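Local structure of chaperone CupB2 (Pseudomonas aeruginosa, 3Q48) at residues S154-L159 with N240-A245; E111-L116 with K203-P208; T35-P40 with R44-R49. The protein probably acts as a periplasmic folding chaperone in fimbrium biogenesis, with two immunoglobulin-like domains. All coordinates share one frame; numbering follows the deposited sequence.

Contact 1: residues S154-L159 with N240-A245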
ATOM      1  N   SER A 154       5.720  -8.183 -12.561  1.00 36.21           N
ATOM      2  CA  SER A 154       6.128  -7.618 -13.830  1.00 35.55           C
ATOM      3  C   SER A 154       5.635  -6.191 -14.022  1.00 33.53           C
ATOM      4  O   SER A 154       6.008  -5.513 -14.998  1.00 33.18           O
ATOM      5  CB  SER A 154       5.610  -8.480 -14.977  1.00 37.96           C
ATOM      6  OG  SER A 154       5.915  -9.860 -14.765  1.00 43.00           O
ATOM      7  N   ALA A 155       4.811  -5.718 -13.101  1.00 30.51           N
ATOM      8  CA  ALA A 155       4.032  -4.535 -13.400  1.00 30.22           C
ATOM      9  C   ALA A 155       4.881  -3.262 -13.522  1.00 30.57           C
ATOM     10  O   ALA A 155       4.754  -2.495 -14.512  1.00 31.32           O
ATOM     11  CB  ALA A 155       2.904  -4.369 -12.409  1.00 28.22           C
ATOM     12  N   ALA A 156       5.749  -3.037 -12.529  1.00 30.19           N
ATOM     13  CA  ALA A 156       6.526  -1.788 -12.456  1.00 29.90           C
ATOM     14  C   ALA A 156       7.291  -1.595 -13.765  1.00 30.92           C
ATOM     15  O   ALA A 156       7.504  -0.451 -14.206  1.00 31.40           O
ATOM     16  CB  ALA A 156       7.490  -1.826 -11.298  1.00 29.09           C
ATOM     17  N   GLY A 157       7.686  -2.708 -14.383  1.00 30.54           N
ATOM     18  CA  GLY A 157       8.412  -2.638 -15.642  1.00 31.86           C
ATOM     19  C   GLY A 157       7.586  -2.408 -16.915  1.00 33.13           C
ATOM     20  O   GLY A 157       8.166  -2.423 -18.011  1.00 34.48           O
ATOM     21  N   LYS A 158       6.260  -2.231 -16.814  1.00 32.23           N
ATOM     22  CA  LYS A 158       5.464  -1.939 -18.018  1.00 33.26           C
ATOM     23  C   LYS A 158       4.966  -0.499 -17.981  1.00 32.72           C
ATOM     24  O   LYS A 158       4.220  -0.056 -18.827  1.00 33.85           O
ATOM     25  CB  LYS A 158       4.295  -2.934 -18.211  1.00 33.66           C
ATOM     26  CG  LYS A 158       4.740  -4.381 -18.212  1.00 34.81           C
ATOM     27  CD  LYS A 158       3.572  -5.381 -18.246  1.00 37.09           C
ATOM     28  CE  LYS A 158       4.102  -6.769 -17.778  1.00 36.97           C
ATOM     29  NZ  LYS A 158       3.275  -7.951 -18.166  1.00 36.84           N
ATOM     30  N   LEU A 159       5.351   0.220 -16.953  1.00 32.37           N
ATOM     31  CA  LEU A 159       4.996   1.623 -16.858  1.00 32.33           C
ATOM     32  C   LEU A 159       5.653   2.348 -18.016  1.00 33.35           C
ATOM     33  O   LEU A 159       6.760   2.008 -18.403  1.00 34.18           O
ATOM     34  CB  LEU A 159       5.478   2.175 -15.517  1.00 30.85           C
ATOM     35  CG  LEU A 159       4.871   1.391 -14.372  1.00 29.28           C
ATOM     36  CD1 LEU A 159       5.451   1.885 -13.059  1.00 29.30           C
ATOM     37  CD2 LEU A 159       3.353   1.542 -14.376  1.00 24.08           C
ATOM     38  N   ASN A 240      12.494  -2.914  -5.558  1.00 28.07           N
ATOM     39  CA  ASN A 240      13.129  -3.237  -6.796  1.00 27.61           C
ATOM     40  C   ASN A 240      13.290  -1.922  -7.546  1.00 27.50           C
ATOM     41  O   ASN A 240      12.493  -1.013  -7.335  1.00 27.24           O
ATOM     42  CB  ASN A 240      12.225  -4.176  -7.567  1.00 27.88           C
ATOM     43  CG  ASN A 240      12.073  -5.499  -6.871  1.00 29.67           C
ATOM     44  OD1 ASN A 240      12.902  -6.374  -7.057  1.00 36.53           O
ATOM     45  ND2 ASN A 240      11.045  -5.641  -6.030  1.00 30.17           N
ATOM     46  N   THR A 241      14.297  -1.822  -8.423  1.00 26.91           N
ATOM     47  CA  THR A 241      14.525  -0.595  -9.165  1.00 25.52           C
ATOM     48  C   THR A 241      14.522  -0.751 -10.698  1.00 26.62           C
ATOM     49  O   THR A 241      14.830  -1.797 -11.234  1.00 26.86           O
ATOM     50  CB  THR A 241      15.838   0.135  -8.662  1.00 25.68           C
ATOM     51  OG1 THR A 241      16.068   1.331  -9.435  1.00 22.85           O
ATOM     52  CG2 THR A 241      16.990  -0.766  -8.753  1.00 23.27           C
ATOM     53  N   HIS A 242      14.210   0.331 -11.399  1.00 27.06           N
ATOM     54  CA  HIS A 242      14.065   0.305 -12.834  1.00 27.64           C
ATOM     55  C   HIS A 242      14.529   1.638 -13.360  1.00 28.71           C
ATOM     56  O   HIS A 242      14.297   2.681 -12.714  1.00 28.41           O
ATOM     57  CB  HIS A 242      12.575   0.069 -13.189  1.00 26.91           C
ATOM     58  CG  HIS A 242      12.014  -1.170 -12.551  1.00 27.63           C
ATOM     59  ND1 HIS A 242      12.284  -2.439 -13.025  1.00 28.47           N
ATOM     60  CD2 HIS A 242      11.276  -1.340 -11.424  1.00 26.42           C
ATOM     61  CE1 HIS A 242      11.708  -3.334 -12.241  1.00 28.79           C
ATOM     62  NE2 HIS A 242      11.099  -2.694 -11.257  1.00 29.17           N
ATOM     63  N   ASP A 243      15.208   1.597 -14.517  1.00 31.00           N
ATOM     64  CA  ASP A 243      15.498   2.780 -15.322  1.00 31.89           C
ATOM     65  C   ASP A 243      14.665   2.760 -16.619  1.00 32.96           C
ATOM     66  O   ASP A 243      14.493   1.721 -17.240  1.00 33.01           O
ATOM     67  CB  ASP A 243      16.991   2.818 -15.661  1.00 33.10           C
ATOM     68  CG  ASP A 243      17.890   3.219 -14.460  1.00 36.06           C
ATOM     69  OD1 ASP A 243      17.387   3.431 -13.317  1.00 33.92           O
ATOM     70  OD2 ASP A 243      19.140   3.297 -14.673  1.00 38.40           O
ATOM     71  N   ARG A 244      14.142   3.903 -17.045  1.00 34.06           N
ATOM     72  CA  ARG A 244      13.494   3.987 -18.357  1.00 35.31           C
ATOM     73  C   ARG A 244      13.790   5.319 -18.995  1.00 37.26           C
ATOM     74  O   ARG A 244      14.093   6.261 -18.291  1.00 38.20           O
ATOM     75  CB  ARG A 244      11.985   3.840 -18.224  1.00 34.87           C
ATOM     76  CG  ARG A 244      11.501   2.460 -17.789  1.00 34.40           C
ATOM     77  CD  ARG A 244      11.860   1.393 -18.798  1.00 32.22           C
ATOM     78  NE  ARG A 244      11.278   0.111 -18.419  1.00 33.60           N
ATOM     79  CZ  ARG A 244      11.901  -0.837 -17.717  1.00 34.04           C
ATOM     80  NH1 ARG A 244      13.153  -0.669 -17.280  1.00 35.48           N
ATOM     81  NH2 ARG A 244      11.273  -1.967 -17.463  1.00 30.65           N
ATOM     82  N   ALA A 245      13.707   5.402 -20.321  1.00 39.48           N
ATOM     83  CA  ALA A 245      13.758   6.673 -21.037  1.00 40.94           C
ATOM     84  C   ALA A 245      12.393   7.361 -20.949  1.00 42.13           C
ATOM     85  O   ALA A 245      11.359   6.684 -20.822  1.00 41.89           O
ATOM     86  CB  ALA A 245      14.129   6.437 -22.477  1.00 41.21           C
TER
HETATM   87  O   HOH W   1       8.902   0.726 -19.727  1.00 24.90           O
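Arg244 closes the gap between the turn 154-159 and the edge strand 240-245. NH2 donates to the carbonyl O of Gly157 over 3.2 Å, and the bond is nearly straight at 166°. The acceptor lies close to the plane of the guanidinium, while the donor meets the carbonyl well off the line of its C=O bond, at 108°. On the neighbouring nitrogen, Arg244 NE gives its hydrogen to a water 2.8 Å away, and this water in turn donates to Leu159 O, also at 2.8 Å. Two carbonyls of the turn are thus tied to one arginine, one directly and one through solvent. Beside it, the methyl CB of Ala156 rests obliquely against the imidazole of His242, 3.7 Å from NE2.

A second shell keeps these groups in place. Arg244 bends back at chi2 (-63°), which lets NH1 reach the backbone O of its own neighbour Asp243 at 2.7 Å; with three nitrogens engaged, the rotation of the guanidinium is largely fixed. The turn has its own short bond, from Lys158 N to Ala155 O at 2.8 Å. Behind both segments stands Tyr230 of strand 227-233, whose hydroxyl is hydrogen-bonded to Ala156 O and whose ring meets that of His242. Strand 240-245 pairs with the same strand through the backbones of His242 and Arg244. The whole is a turn leading into strand 160-163, laid over the end strand of a four-stranded antiparallel sheet in the C-terminal immunoglobulin-like domain of a pilus chaperone.

Contact 2: residues E111-L116 with K203-P208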
ATOM      1  N   GLU A 111      -6.823  -5.073  -9.095  1.00 30.88           N
ATOM      2  CA  GLU A 111      -6.706  -4.992  -7.648  1.00 29.35           C
ATOM      3  C   GLU A 111      -7.674  -3.924  -7.143  1.00 29.10           C
ATOM      4  O   GLU A 111      -7.970  -2.929  -7.844  1.00 28.92           O
ATOM      5  CB  GLU A 111      -5.257  -4.626  -7.282  1.00 27.15           C
ATOM      6  CG  GLU A 111      -4.375  -5.840  -7.138  1.00 27.49           C
ATOM      7  CD  GLU A 111      -2.914  -5.522  -6.752  1.00 29.52           C
ATOM      8  OE1 GLU A 111      -2.421  -4.354  -6.950  1.00 27.59           O
ATOM      9  OE2 GLU A 111      -2.260  -6.472  -6.265  1.00 26.37           O
ATOM     10  N   SER A 112      -8.178  -4.147  -5.937  1.00 29.55           N
ATOM     11  CA  SER A 112      -8.833  -3.070  -5.149  1.00 29.08           C
ATOM     12  C   SER A 112      -7.998  -2.658  -3.930  1.00 27.57           C
ATOM     13  O   SER A 112      -7.288  -3.474  -3.319  1.00 25.13           O
ATOM     14  CB  SER A 112     -10.225  -3.467  -4.737  1.00 29.25           C
ATOM     15  OG  SER A 112     -11.047  -3.488  -5.895  1.00 32.39           O
ATOM     16  N   LEU A 113      -8.074  -1.362  -3.636  1.00 27.54           N
ATOM     17  CA  LEU A 113      -7.302  -0.751  -2.568  1.00 26.56           C
ATOM     18  C   LEU A 113      -8.154  -0.365  -1.339  1.00 25.92           C
ATOM     19  O   LEU A 113      -9.129   0.384  -1.458  1.00 25.76           O
ATOM     20  CB  LEU A 113      -6.618   0.460  -3.124  1.00 26.49           C
ATOM     21  CG  LEU A 113      -5.826   1.247  -2.101  1.00 27.47           C
ATOM     22  CD1 LEU A 113      -4.631   0.462  -1.480  1.00 23.24           C
ATOM     23  CD2 LEU A 113      -5.446   2.541  -2.840  1.00 27.83           C
ATOM     24  N   PHE A 114      -7.783  -0.931  -0.187  1.00 24.76           N
ATOM     25  CA  PHE A 114      -8.351  -0.612   1.123  1.00 24.63           C
ATOM     26  C   PHE A 114      -7.242  -0.226   2.117  1.00 24.68           C
ATOM     27  O   PHE A 114      -6.030  -0.330   1.813  1.00 24.84           O
ATOM     28  CB  PHE A 114      -9.168  -1.785   1.632  1.00 25.33           C
ATOM     29  CG  PHE A 114     -10.409  -2.061   0.796  1.00 26.07           C
ATOM     30  CD1 PHE A 114     -11.616  -1.439   1.097  1.00 27.25           C
ATOM     31  CD2 PHE A 114     -10.352  -2.901  -0.303  1.00 26.22           C
ATOM     32  CE1 PHE A 114     -12.770  -1.668   0.334  1.00 27.48           C
ATOM     33  CE2 PHE A 114     -11.531  -3.140  -1.111  1.00 29.42           C
ATOM     34  CZ  PHE A 114     -12.726  -2.528  -0.767  1.00 28.19           C
ATOM     35  N   TRP A 115      -7.623   0.250   3.293  1.00 24.04           N
ATOM     36  CA  TRP A 115      -6.613   0.731   4.210  1.00 23.33           C
ATOM     37  C   TRP A 115      -6.848   0.103   5.554  1.00 22.81           C
ATOM     38  O   TRP A 115      -7.967   0.100   6.050  1.00 23.87           O
ATOM     39  CB  TRP A 115      -6.641   2.260   4.306  1.00 24.32           C
ATOM     40  CG  TRP A 115      -6.300   2.982   3.003  1.00 26.25           C
ATOM     41  CD1 TRP A 115      -7.166   3.283   1.938  1.00 25.10           C
ATOM     42  CD2 TRP A 115      -5.005   3.455   2.608  1.00 25.47           C
ATOM     43  NE1 TRP A 115      -6.472   3.962   0.970  1.00 25.92           N
ATOM     44  CE2 TRP A 115      -5.150   4.073   1.350  1.00 26.94           C
ATOM     45  CE3 TRP A 115      -3.750   3.464   3.225  1.00 27.58           C
ATOM     46  CZ2 TRP A 115      -4.067   4.654   0.675  1.00 28.42           C
ATOM     47  CZ3 TRP A 115      -2.686   4.080   2.573  1.00 27.09           C
ATOM     48  CH2 TRP A 115      -2.857   4.664   1.313  1.00 28.71           C
ATOM     49  N   LEU A 116      -5.808  -0.496   6.117  1.00 21.16           N
ATOM     50  CA  LEU A 116      -5.876  -0.998   7.480  1.00 21.02           C
ATOM     51  C   LEU A 116      -5.347   0.078   8.385  1.00 21.24           C
ATOM     52  O   LEU A 116      -4.268   0.644   8.117  1.00 19.39           O
ATOM     53  CB  LEU A 116      -5.043  -2.255   7.644  1.00 20.78           C
ATOM     54  CG  LEU A 116      -4.941  -2.893   9.011  1.00 21.51           C
ATOM     55  CD1 LEU A 116      -6.291  -3.271   9.621  1.00 19.32           C
ATOM     56  CD2 LEU A 116      -4.049  -4.115   8.841  1.00 24.75           C
ATOM     57  N   LYS A 203       7.588  10.415  -4.289  1.00 35.02           N
ATOM     58  CA  LYS A 203       7.127   9.054  -4.210  1.00 34.41           C
ATOM     59  C   LYS A 203       5.621   9.062  -4.454  1.00 33.46           C
ATOM     60  O   LYS A 203       5.039  10.106  -4.765  1.00 35.04           O
ATOM     61  CB  LYS A 203       7.447   8.470  -2.828  1.00 34.86           C
ATOM     62  CG  LYS A 203       6.872   9.253  -1.641  1.00 36.50           C
ATOM     63  CD  LYS A 203       7.828   9.113  -0.447  1.00 43.95           C
ATOM     64  CE  LYS A 203       7.090   9.049   0.889  1.00 46.18           C
ATOM     65  NZ  LYS A 203       6.123   7.891   0.901  1.00 48.47           N
ATOM     66  N   GLY A 204       4.985   7.915  -4.310  1.00 30.91           N
ATOM     67  CA  GLY A 204       3.558   7.859  -4.523  1.00 29.60           C
ATOM     68  C   GLY A 204       3.140   6.512  -5.046  1.00 28.60           C
ATOM     69  O   GLY A 204       3.854   5.505  -4.901  1.00 29.09           O
ATOM     70  N   MET A 205       1.973   6.484  -5.650  1.00 27.43           N
ATOM     71  CA  MET A 205       1.381   5.239  -6.069  1.00 25.91           C
ATOM     72  C   MET A 205       0.532   5.568  -7.267  1.00 26.18           C
ATOM     73  O   MET A 205      -0.152   6.605  -7.287  1.00 26.19           O
ATOM     74  CB  MET A 205       0.473   4.685  -4.968  1.00 24.78           C
ATOM     75  CG  MET A 205      -0.058   3.349  -5.298  1.00 24.05           C
ATOM     76  SD  MET A 205      -0.919   2.475  -3.977  1.00 29.30           S
ATOM     77  CE  MET A 205      -2.183   3.664  -3.456  1.00 27.11           C
ATOM     78  N   VAL A 206       0.579   4.675  -8.247  1.00 25.05           N
ATOM     79  CA  VAL A 206      -0.228   4.794  -9.413  1.00 25.09           C
ATOM     80  C   VAL A 206      -1.152   3.560  -9.405  1.00 25.33           C
ATOM     81  O   VAL A 206      -0.742   2.413  -9.147  1.00 24.60           O
ATOM     82  CB  VAL A 206       0.640   4.951 -10.719  1.00 25.87           C
ATOM     83  CG1 VAL A 206       1.412   3.646 -11.070  1.00 24.17           C
ATOM     84  CG2 VAL A 206      -0.216   5.414 -11.908  1.00 26.61           C
ATOM     85  N   ALA A 207      -2.420   3.854  -9.643  1.00 25.58           N
ATOM     86  CA  ALA A 207      -3.526   2.904  -9.592  1.00 25.14           C
ATOM     87  C   ALA A 207      -3.574   2.170 -10.932  1.00 25.83           C
ATOM     88  O   ALA A 207      -3.115   2.735 -11.965  1.00 25.84           O
ATOM     89  CB  ALA A 207      -4.836   3.692  -9.360  1.00 24.02           C
ATOM     90  N   PRO A 208      -4.135   0.940 -10.937  1.00 25.65           N
ATOM     91  CA  PRO A 208      -4.277   0.201 -12.197  1.00 26.47           C
ATOM     92  C   PRO A 208      -4.958   1.062 -13.304  1.00 27.77           C
ATOM     93  O   PRO A 208      -5.861   1.844 -13.025  1.00 26.52           O
ATOM     94  CB  PRO A 208      -5.209  -0.976 -11.841  1.00 26.38           C
ATOM     95  CG  PRO A 208      -5.274  -1.018 -10.335  1.00 25.15           C
ATOM     96  CD  PRO A 208      -4.987   0.388  -9.861  1.00 25.53           C
TER
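Met205 and Leu113 meet tip to tip across the cleft between the two domains. From CB, which points toward strand 112-116, the methionine chain runs out extended: CG lies anti to the backbone N (chi1 -175°), and chi2 keeps SD on the same outward course. CB, CG and SD all stay more than 4.2 Å from the opposite segment, and they serve to carry the terminal methyl across. Only at chi3, 54°, does the chain bend, and CE then comes 3.5 Å from Leu113 CD2. The leucine answers with a similar first torsion, CG anti to its own N, which sends its branch outward to the methyl. Lys141 of strand 136-145 touches both side chains.

The two strands belong to different immunoglobulin-like domains, which in periplasmic pilus chaperones of the PapD family are joined in a boomerang shape; this contact lies on the inner side, close to the bend. Nearer the hinge the gap is bridged by a looser touch, Pro208 CG standing 4.1 Å from Glu111 O. The ring of Pro208 also packs on Tyr184, which Leu113 touches as well. The carboxylate of Glu111 turns to other partners: OE2 forms a salt bridge with Arg145 of the same domain, while OE1 accepts from the backbone N of Tyr184 on the far side of the junction.

Contact 3: residues T35-P40 with R44-R49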
ATOM      1  N   THR A  35       4.248  -3.908   6.075  1.00 41.31           N
ATOM      2  CA  THR A  35       4.075  -2.541   5.606  1.00 37.02           C
ATOM      3  C   THR A  35       2.804  -2.477   4.719  1.00 34.25           C
ATOM      4  O   THR A  35       2.224  -1.401   4.528  1.00 32.99           O
ATOM      5  CB  THR A  35       5.316  -1.941   4.896  1.00 37.55           C
ATOM      6  OG1 THR A  35       5.494  -2.557   3.629  1.00 35.70           O
ATOM      7  CG2 THR A  35       6.639  -2.099   5.741  1.00 40.48           C
ATOM      8  N   ARG A  36       2.367  -3.626   4.201  1.00 30.40           N
ATOM      9  CA  ARG A  36       1.133  -3.688   3.427  1.00 29.75           C
ATOM     10  C   ARG A  36       0.501  -5.053   3.627  1.00 28.58           C
ATOM     11  O   ARG A  36       1.203  -5.980   4.021  1.00 27.46           O
ATOM     12  CB  ARG A  36       1.348  -3.403   1.907  1.00 29.21           C
ATOM     13  CG  ARG A  36       2.115  -4.520   1.176  1.00 30.83           C
ATOM     14  CD  ARG A  36       3.351  -4.004   0.400  1.00 28.05           C
ATOM     15  NE  ARG A  36       3.805  -2.805   1.044  1.00 26.17           N
ATOM     16  CZ  ARG A  36       3.708  -1.569   0.539  1.00 28.27           C
ATOM     17  NH1 ARG A  36       3.253  -1.314  -0.715  1.00 21.62           N
ATOM     18  NH2 ARG A  36       4.167  -0.574   1.291  1.00 27.95           N
ATOM     19  N   VAL A  37      -0.805  -5.168   3.333  1.00 27.34           N
ATOM     20  CA  VAL A  37      -1.499  -6.468   3.351  1.00 27.40           C
ATOM     21  C   VAL A  37      -1.979  -6.875   1.930  1.00 27.92           C
ATOM     22  O   VAL A  37      -2.636  -6.098   1.255  1.00 28.28           O
ATOM     23  CB  VAL A  37      -2.689  -6.454   4.340  1.00 27.60           C
ATOM     24  CG1 VAL A  37      -3.446  -7.736   4.260  1.00 28.41           C
ATOM     25  CG2 VAL A  37      -2.200  -6.151   5.822  1.00 26.89           C
ATOM     26  N   VAL A  38      -1.642  -8.081   1.474  1.00 27.34           N
ATOM     27  CA  VAL A  38      -2.155  -8.551   0.222  1.00 27.04           C
ATOM     28  C   VAL A  38      -3.250  -9.534   0.528  1.00 28.10           C
ATOM     29  O   VAL A  38      -3.058 -10.495   1.296  1.00 28.15           O
ATOM     30  CB  VAL A  38      -1.074  -9.194  -0.631  1.00 27.59           C
ATOM     31  CG1 VAL A  38      -1.678  -9.742  -1.918  1.00 28.77           C
ATOM     32  CG2 VAL A  38       0.000  -8.146  -0.982  1.00 26.41           C
ATOM     33  N   PHE A  39      -4.425  -9.280  -0.039  1.00 28.07           N
ATOM     34  CA  PHE A  39      -5.510 -10.148   0.238  1.00 28.82           C
ATOM     35  C   PHE A  39      -5.858 -10.846  -1.050  1.00 30.34           C
ATOM     36  O   PHE A  39      -6.431 -10.230  -1.947  1.00 32.04           O
ATOM     37  CB  PHE A  39      -6.709  -9.413   0.825  1.00 27.66           C
ATOM     38  CG  PHE A  39      -7.667 -10.323   1.482  1.00 25.72           C
ATOM     39  CD1 PHE A  39      -7.842 -10.278   2.856  1.00 22.71           C
ATOM     40  CD2 PHE A  39      -8.401 -11.272   0.718  1.00 26.21           C
ATOM     41  CE1 PHE A  39      -8.735 -11.172   3.512  1.00 22.92           C
ATOM     42  CE2 PHE A  39      -9.320 -12.181   1.348  1.00 24.40           C
ATOM     43  CZ  PHE A  39      -9.459 -12.126   2.770  1.00 24.18           C
ATOM     44  N   PRO A  40      -5.524 -12.141  -1.138  1.00 31.23           N
ATOM     45  CA  PRO A  40      -5.791 -12.921  -2.358  1.00 31.70           C
ATOM     46  C   PRO A  40      -7.241 -13.421  -2.366  1.00 32.68           C
ATOM     47  O   PRO A  40      -7.706 -13.992  -1.365  1.00 31.63           O
ATOM     48  CB  PRO A  40      -4.776 -14.072  -2.276  1.00 31.76           C
ATOM     49  CG  PRO A  40      -4.161 -14.008  -0.813  1.00 31.78           C
ATOM     50  CD  PRO A  40      -4.977 -12.976  -0.046  1.00 30.77           C
ATOM     51  N   ARG A  44     -10.390 -16.872   2.557  1.00 45.39           N
ATOM     52  CA  ARG A  44     -11.486 -16.314   3.335  1.00 46.51           C
ATOM     53  C   ARG A  44     -10.988 -15.334   4.386  1.00 44.91           C
ATOM     54  O   ARG A  44     -11.731 -14.446   4.797  1.00 45.31           O
ATOM     55  CB  ARG A  44     -12.324 -17.421   3.978  1.00 48.61           C
ATOM     56  CG  ARG A  44     -13.469 -17.908   3.085  1.00 53.21           C
ATOM     57  CD  ARG A  44     -14.711 -18.164   3.953  1.00 60.37           C
ATOM     58  NE  ARG A  44     -15.141 -19.574   3.978  1.00 66.57           N
ATOM     59  CZ  ARG A  44     -14.441 -20.611   4.456  1.00 68.54           C
ATOM     60  NH1 ARG A  44     -13.212 -20.451   4.949  1.00 67.99           N
ATOM     61  NH2 ARG A  44     -14.977 -21.832   4.423  1.00 70.38           N
ATOM     62  N   GLU A  45      -9.741 -15.516   4.828  1.00 43.48           N
ATOM     63  CA  GLU A  45      -9.101 -14.636   5.802  1.00 42.45           C
ATOM     64  C   GLU A  45      -7.572 -14.664   5.674  1.00 40.40           C
ATOM     65  O   GLU A  45      -7.026 -15.647   5.118  1.00 41.02           O
ATOM     66  CB  GLU A  45      -9.529 -14.996   7.222  1.00 43.27           C
ATOM     67  CG  GLU A  45      -8.956 -16.278   7.735  1.00 48.95           C
ATOM     68  CD  GLU A  45      -9.890 -16.971   8.743  1.00 56.77           C
ATOM     69  OE1 GLU A  45     -11.132 -16.727   8.732  1.00 58.62           O
ATOM     70  OE2 GLU A  45      -9.370 -17.774   9.551  1.00 60.45           O
ATOM     71  N   VAL A  46      -6.910 -13.571   6.116  1.00 36.69           N
ATOM     72  CA  VAL A  46      -5.438 -13.489   6.231  1.00 34.22           C
ATOM     73  C   VAL A  46      -5.116 -12.878   7.591  1.00 33.80           C
ATOM     74  O   VAL A  46      -5.860 -11.996   8.070  1.00 34.02           O
ATOM     75  CB  VAL A  46      -4.680 -12.677   5.074  1.00 33.60           C
ATOM     76  CG1 VAL A  46      -5.100 -13.126   3.639  1.00 31.88           C
ATOM     77  CG2 VAL A  46      -4.811 -11.175   5.228  1.00 31.00           C
ATOM     78  N   THR A  47      -4.038 -13.351   8.217  1.00 32.27           N
ATOM     79  CA  THR A  47      -3.605 -12.850   9.518  1.00 31.11           C
ATOM     80  C   THR A  47      -2.440 -11.881   9.375  1.00 30.65           C
ATOM     81  O   THR A  47      -1.865 -11.747   8.312  1.00 30.25           O
ATOM     82  CB  THR A  47      -3.196 -13.979  10.492  1.00 31.29           C
ATOM     83  OG1 THR A  47      -2.039 -14.621   9.984  1.00 31.61           O
ATOM     84  CG2 THR A  47      -4.263 -15.000  10.636  1.00 30.50           C
ATOM     85  N   LEU A  48      -2.097 -11.213  10.471  1.00 31.47           N
ATOM     86  CA  LEU A  48      -1.153 -10.104  10.505  1.00 31.36           C
ATOM     87  C   LEU A  48      -0.709  -9.977  11.947  1.00 31.59           C
ATOM     88  O   LEU A  48      -1.544  -9.999  12.852  1.00 31.70           O
ATOM     89  CB  LEU A  48      -1.885  -8.811  10.094  1.00 31.62           C
ATOM     90  CG  LEU A  48      -1.207  -7.472  10.449  1.00 32.91           C
ATOM     91  CD1 LEU A  48      -0.217  -7.096   9.397  1.00 34.34           C
ATOM     92  CD2 LEU A  48      -2.225  -6.321  10.653  1.00 35.78           C
ATOM     93  N   ARG A  49       0.594  -9.836  12.176  1.00 32.48           N
ATOM     94  CA  ARG A  49       1.118  -9.651  13.543  1.00 33.39           C
ATOM     95  C   ARG A  49       1.340  -8.177  13.844  1.00 33.79           C
ATOM     96  O   ARG A  49       1.851  -7.439  12.978  1.00 33.17           O
ATOM     97  CB  ARG A  49       2.410 -10.420  13.761  1.00 33.16           C
ATOM     98  CG  ARG A  49       2.249 -11.887  13.601  1.00 35.71           C
ATOM     99  CD  ARG A  49       3.588 -12.557  13.820  1.00 41.91           C
ATOM    100  NE  ARG A  49       3.555 -13.990  13.502  1.00 45.36           N
ATOM    101  CZ  ARG A  49       4.587 -14.819  13.664  1.00 47.82           C
ATOM    102  NH1 ARG A  49       5.737 -14.365  14.153  1.00 47.94           N
ATOM    103  NH2 ARG A  49       4.476 -16.103  13.344  1.00 49.61           N
TER
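Val46 is the bump of this contact, pushed from strand 45-49 into a hollow formed by Val37, Phe39 and Pro40. Its two methyls divide the work. CG1 sits over one face of the Phe39 ring, 4.2 Å from the centroid and shifted toward the rim, a CH-pi contact only 19° off the normal; it also reaches Pro40 CD at 3.7 Å. With CG1 anti to the carbonyl carbon (chi1 -50°), CG2 is left in the crowded position between the backbone N and the carbonyl carbon. CG2 touches Val37 CG1 at 3.8 Å, the two side chains sliding past each other in opposite directions. Further along, Val37 CG2 and Leu48 CD1 touch at 4.2 Å, their side chains crossing at about a right angle. At the other end Phe39 CZ lies 3.8 Å from Arg44 O, which approaches at the ring's edge.

The strands run nearly antiparallel, at 162°, their axes approaching to 7.7 Å. They are the two end strands of the N-terminal domain's sheet, which curls until its edges face each other. Since the cross-strand contacts are carried largely by apolar side chains, with backbone pairing directed to other strands, the closure is mainly apolar and depends on shape.

Overall arrangement
The three contacts lie in both domains and at their junction. Contact 3 lies in the N-terminal domain, contact 1 in the C-terminal domain, and contact 2 joins the two near the centre of the chain. Contact 2 is about 15 Å from contact 3 and about 17 Å from contact 1 between centres, whereas contacts 1 and 3 are about 25 Å apart. Contacts 2 and 3 touch directly: Leu116 CD2 packs on Leu48 CD2 at 3.4 Å and reaches Val37 CG2 at 4.1 Å, so strand 112-121 has residues in both the cleft and the core. Contacts 1 and 2 share the four-stranded sheet, at its outermost strands 239-245 and 197-206, without touching.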